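Local atomic coordinates of lysozyme (PDB entry 4PJ2), a protein that hydrolyses the beta-1,4 linkages of peptidoglycan and chitodextrins, lysing Gram-positive bacteria and also acting as a chitinase. Residues Ser32-Gly36 and Tyr37-Lys41; Gln70-Met73 and Lys74-Lys78. All coordinates share one frame; numbering follows the deposited sequence.

Interaction 1 (Ser32-Gly36 and Tyr37-Lys41); sequences SLSCG and YFQIK
C35 and I40 clasp each other through paired backbone bonds: C35 N donates to I40 O, and I40 N returns the bond to C35 O, both at 3.0 Å. Beyond this antiparallel hydrogen-bonded pair the chain reverses in a type I turn from G36 to Q39, closed by Q39 N to G36 O at 3.1 Å. Q39 and I40 both face C35, the mark of a G1 beta bulge, with Q39, the last residue of the turn, in the left-handed backbone conformation.

G36 O is gripped a second time. The Q39 chain folds back at chi2 (-68°) and brings NE2 to within 3.0 Å of G36 O, nearly straight at 172° and on a lone pair in the carbonyl plane. The bond also lies in the Q39 amide plane, so it should fix the rotation of that group. The turn's own N-H reaches the same oxygen from above the carbonyl plane. A water adds a further stitch, donating to C35 O and accepting from F38 N at 2.8 Å.

The aliphatic part of K41 runs alongside strand 32-35, its CG 3.8 Å from S34 CB and 3.3 Å from L33 O, its CD passing S32 OG. Beyond that, K41 NZ and S32 OG are hydrogen-bonded to the chain of the putative exported protein, NZ to S83 and OG to E82.

In the sheet, strand 32-35 runs between strands 26-29 and 40-41, and C35 is disulfide-bonded to C26. F38 packs on helices 8-19 and 62-76, L33 and C35 meet helix 55-59, and Q39 touches E18, the predicted proton donor, on helix 8-19.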
loop_
_atom_site.group_PDB
_atom_site.type_symbol
_atom_site.label_atom_id
_atom_site.label_comp_id
_atom_site.label_asym_id
_atom_site.label_seq_id
_atom_site.Cartn_x
_atom_site.Cartn_y
_atom_site.Cartn_z
ATOM N N SER D 32 -2.532 6.338 -9.603
ATOM C CA SER D 32 -1.251 6.339 -8.911
ATOM C C SER D 32 -0.124 6.149 -9.918
ATOM O O SER D 32 -0.205 5.287 -10.795
ATOM C CB SER D 32 -1.227 5.211 -7.876
ATOM O OG SER D 32 -0.092 5.311 -7.044
ATOM N N LEU D 33 0.919 6.960 -9.799
ATOM C CA LEU D 33 2.053 6.873 -10.705
ATOM C C LEU D 33 3.161 5.973 -10.165
ATOM O O LEU D 33 3.494 6.021 -8.985
ATOM C CB LEU D 33 2.649 8.261 -10.948
ATOM C CG LEU D 33 1.951 9.202 -11.923
ATOM C CD1 LEU D 33 2.638 10.558 -11.917
ATOM C CD2 LEU D 33 1.961 8.615 -13.319
ATOM N N SER D 34 3.714 5.149 -11.050
ATOM C CA SER D 34 4.905 4.369 -10.753
ATOM C C SER D 34 5.917 4.701 -11.834
ATOM O O SER D 34 5.567 4.743 -13.021
ATOM C CB SER D 34 4.571 2.883 -10.762
ATOM O OG SER D 34 5.662 2.109 -10.315
ATOM N N CYS D 35 7.161 4.936 -11.438
ATOM C CA CYS D 35 8.137 5.520 -12.342
ATOM C C CYS D 35 9.423 4.720 -12.521
ATOM O O CYS D 35 9.970 4.158 -11.569
ATOM C CB CYS D 35 8.499 6.931 -11.854
ATOM S SG CYS D 35 7.091 8.051 -11.616
ATOM N N GLY D 36 9.916 4.694 -13.755
ATOM C CA GLY D 36 11.314 4.389 -13.999
ATOM C C GLY D 36 11.731 2.940 -14.006
ATOM O O GLY D 36 10.903 2.024 -14.050
ATOM N N TYR D 37 13.049 2.761 -13.953
ATOM C CA TYR D 37 13.702 1.455 -14.034
ATOM C C TYR D 37 13.117 0.412 -13.097
ATOM O O TYR D 37 12.996 -0.758 -13.461
ATOM C CB TYR D 37 15.185 1.595 -13.678
ATOM C CG TYR D 37 16.021 2.351 -14.691
ATOM C CD1 TYR D 37 16.207 3.724 -14.584
ATOM C CD2 TYR D 37 16.649 1.683 -15.733
ATOM C CE1 TYR D 37 16.984 4.413 -15.507
ATOM C CE2 TYR D 37 17.424 2.364 -16.650
ATOM C CZ TYR D 37 17.586 3.725 -16.529
ATOM O OH TYR D 37 18.361 4.402 -17.437
ATOM N N PHE D 38 12.805 0.825 -11.862
ATOM C CA PHE D 38 12.350 -0.097 -10.819
ATOM C C PHE D 38 10.871 0.085 -10.493
ATOM O O PHE D 38 10.360 -0.549 -9.576
ATOM C CB PHE D 38 13.212 0.047 -9.553
ATOM C CG PHE D 38 14.607 -0.475 -9.726
ATOM C CD1 PHE D 38 15.620 0.348 -10.195
ATOM C CD2 PHE D 38 14.892 -1.808 -9.474
ATOM C CE1 PHE D 38 16.910 -0.148 -10.362
ATOM C CE2 PHE D 38 16.169 -2.308 -9.646
ATOM C CZ PHE D 38 17.176 -1.480 -10.100
ATOM N N GLN D 39 10.176 0.942 -11.244
ATOM C CA GLN D 39 8.739 1.181 -11.044
ATOM C C GLN D 39 8.442 1.536 -9.575
ATOM O O GLN D 39 7.657 0.876 -8.888
ATOM C CB GLN D 39 7.944 -0.034 -11.506
ATOM C CG GLN D 39 7.953 -0.192 -13.023
ATOM C CD GLN D 39 7.175 0.915 -13.700
ATOM O OE1 GLN D 39 5.943 0.910 -13.691
ATOM N NE2 GLN D 39 7.883 1.890 -14.252
ATOM N N ILE D 40 9.072 2.619 -9.146
ATOM C CA ILE D 40 8.982 3.125 -7.777
ATOM C C ILE D 40 7.856 4.142 -7.681
ATOM O O ILE D 40 7.738 5.029 -8.535
ATOM C CB ILE D 40 10.330 3.790 -7.384
ATOM C CG1 ILE D 40 11.386 2.709 -7.163
ATOM C CG2 ILE D 40 10.188 4.661 -6.134
ATOM C CD1 ILE D 40 12.802 3.248 -7.051
ATOM N N LYS D 41 7.023 4.003 -6.651
ATOM C CA LYS D 41 5.971 4.973 -6.386
ATOM C C LYS D 41 6.418 5.954 -5.308
ATOM O O LYS D 41 7.440 5.758 -4.650
ATOM C CB LYS D 41 4.681 4.263 -5.970
ATOM C CG LYS D 41 4.139 3.372 -7.069
ATOM C CD LYS D 41 2.819 2.716 -6.725
ATOM C CE LYS D 41 3.005 1.760 -5.555
ATOM N NZ LYS D 41 1.849 0.866 -5.348
HETATM O O HOH W 1 12.742 3.440 -10.905
#

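Interaction 2 (Gln70-Met73 and Lys74-Lys78); sequences QNYM and KRYAK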
loop_
_atom_site.group_PDB
_atom_site.type_symbol
_atom_site.label_atom_id
_atom_site.label_comp_id
_atom_site.label_asym_id
_atom_site.label_seq_id
_atom_site.Cartn_x
_atom_site.Cartn_y
_atom_site.Cartn_z
ATOM N N GLN D 70 18.024 -0.163 -2.470
ATOM C CA GLN D 70 18.950 -0.556 -1.410
ATOM C C GLN D 70 18.510 -0.019 -0.043
ATOM O O GLN D 70 18.523 -0.751 0.955
ATOM C CB GLN D 70 20.372 -0.074 -1.716
ATOM C CG GLN D 70 21.034 -0.758 -2.899
ATOM C CD GLN D 70 21.515 -2.167 -2.597
ATOM O OE1 GLN D 70 21.103 -2.789 -1.625
ATOM N NE2 GLN D 70 22.406 -2.670 -3.437
ATOM N N ASN D 71 18.150 1.260 0.012
ATOM C CA ASN D 71 17.707 1.879 1.261
ATOM C C ASN D 71 16.395 1.287 1.756
ATOM O O ASN D 71 16.218 1.119 2.951
ATOM C CB ASN D 71 17.516 3.387 1.125
ATOM C CG ASN D 71 18.808 4.138 0.949
ATOM O OD1 ASN D 71 19.892 3.603 1.161
ATOM N ND2 ASN D 71 18.699 5.404 0.591
ATOM N N TYR D 72 15.466 0.996 0.847
ATOM C CA TYR D 72 14.197 0.381 1.199
ATOM C C TYR D 72 14.404 -0.988 1.842
ATOM O O TYR D 72 13.798 -1.303 2.871
ATOM C CB TYR D 72 13.335 0.248 -0.044
ATOM C CG TYR D 72 11.860 0.073 0.234
ATOM C CD1 TYR D 72 11.270 -1.184 0.264
ATOM C CD2 TYR D 72 11.040 1.177 0.426
ATOM C CE1 TYR D 72 9.903 -1.334 0.484
ATOM C CE2 TYR D 72 9.676 1.031 0.657
ATOM C CZ TYR D 72 9.111 -0.221 0.690
ATOM O OH TYR D 72 7.747 -0.352 0.893
ATOM N N MET D 73 15.286 -1.797 1.254
ATOM C CA MET D 73 15.549 -3.111 1.796
ATOM C C MET D 73 16.276 -3.010 3.138
ATOM O O MET D 73 15.980 -3.770 4.036
ATOM C CB MET D 73 16.337 -3.979 0.787
ATOM C CG MET D 73 15.615 -4.206 -0.549
ATOM S SD MET D 73 13.903 -4.689 -0.316
ATOM C CE MET D 73 13.216 -4.073 -1.855
ATOM N N LYS D 74 17.217 -2.077 3.257
ATOM C CA LYS D 74 17.904 -1.841 4.532
ATOM C C LYS D 74 16.909 -1.477 5.632
ATOM O O LYS D 74 17.033 -1.929 6.768
ATOM C CB LYS D 74 18.936 -0.731 4.363
ATOM C CG LYS D 74 19.743 -0.407 5.604
ATOM C CD LYS D 74 20.868 0.573 5.281
ATOM C CE LYS D 74 21.533 1.134 6.537
ATOM N NZ LYS D 74 22.590 2.135 6.209
ATOM N N ARG D 75 15.919 -0.668 5.287
ATOM C CA ARG D 75 14.916 -0.254 6.251
ATOM C C ARG D 75 13.982 -1.393 6.655
ATOM O O ARG D 75 13.696 -1.560 7.854
ATOM C CB ARG D 75 14.102 0.912 5.694
ATOM C CG ARG D 75 12.979 1.364 6.609
ATOM C CD ARG D 75 12.382 2.666 6.141
ATOM N NE ARG D 75 11.440 3.163 7.135
ATOM C CZ ARG D 75 11.030 4.421 7.211
ATOM N NH1 ARG D 75 11.445 5.301 6.308
ATOM N NH2 ARG D 75 10.208 4.799 8.185
ATOM N N TYR D 76 13.512 -2.178 5.679
ATOM C CA TYR D 76 12.383 -3.072 5.921
ATOM C C TYR D 76 12.668 -4.571 5.936
ATOM O O TYR D 76 11.979 -5.317 6.622
ATOM C CB TYR D 76 11.281 -2.802 4.908
ATOM C CG TYR D 76 10.541 -1.513 5.104
ATOM C CD1 TYR D 76 9.881 -1.250 6.291
ATOM C CD2 TYR D 76 10.467 -0.575 4.081
ATOM C CE1 TYR D 76 9.150 -0.097 6.447
ATOM C CE2 TYR D 76 9.735 0.589 4.244
ATOM C CZ TYR D 76 9.086 0.816 5.435
ATOM O OH TYR D 76 8.311 1.935 5.672
ATOM N N ALA D 77 13.606 -5.046 5.119
ATOM C CA ALA D 77 13.638 -6.470 4.824
ATOM C C ALA D 77 13.947 -7.334 6.056
ATOM O O ALA D 77 13.243 -8.288 6.353
ATOM C CB ALA D 77 14.634 -6.749 3.710
ATOM N N LYS D 78 15.008 -7.004 6.773
ATOM C CA LYS D 78 15.381 -7.799 7.934
ATOM C C LYS D 78 14.232 -7.895 8.924
ATOM O O LYS D 78 13.900 -8.967 9.418
ATOM C CB LYS D 78 16.587 -7.186 8.632
ATOM C CG LYS D 78 16.991 -7.945 9.867
ATOM C CD LYS D 78 18.267 -7.367 10.480
ATOM C CE LYS D 78 18.797 -8.202 11.632
ATOM N NZ LYS D 78 19.314 -9.524 11.141
HETATM O O HOH W 2 17.092 -5.258 5.992
#
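Y76 turns an edge onto one face of the Y72 ring, in an edge-to-face pair whose centroids lie 4.9 Å apart with the planes at 62°. CD2 of Y76 stands 3.6 Å above the Y72 plane, over its centre, while CE2 of Y76 closes to 3.6 Å from CE2 of Y72. One face of the Y76 ring is in turn covered by CG of R75, 3.8 Å above its centre, and the R75 guanidinium carries Y76 OH over one of its faces, offset toward the rim. Different first torsions let the two tyrosines meet: CG of Y72 is anti to its own backbone N (chi1 -160°), whereas CG of Y76 is anti to its carbonyl carbon (chi1 -72°). Y72 also stacks on the ring of Y44.

Such a pairing four residues apart is what the alpha-helix offers, since i and i+4 side chains rise on one side of it. Helix 62-76 supplies the matching backbone bonds, from K74 N to Q70 O, R75 N to N71 O and Y76 N to Y72 O, then A77 N to M73 O at 2.9 Å. A water bridges the same M73 O to K78 N, five residues on, donating to the carbonyl and accepting from K78 N at 2.8 Å.

On another side of the helix, CB of M73 meets CB of A77 at 4.4 Å, and both side chains touch F89 of helix 86-95. Y72 is a substrate-binding residue, and its OH here bonds S28 of the chain of the putative exported protein. Y76 OH and R75 NH1 are both held by D47, another substrate-binding residue, through its OD2 and its backbone O respectively.

Two kinds of local closure, a hairpin turn and an i to i+4 helical contact, are placed in series within one I-type lysozyme domain. Interaction 1 comes first, at the hairpin of strands 32-35 and 40-41; interaction 2 follows in the last turns of helix 62-76. Their centres lie 18 Å apart and their nearest atoms about 7 Å, with no touch. The substrate-binding helix 42-47 relates them: it begins directly after K41, and its Y44 and D47 pack against Y72. F38 of the hairpin also rests on an earlier part of helix 62-76. Hairpin and helix thus contribute separate parts of the substrate-binding region, and the putative exported protein contacts both.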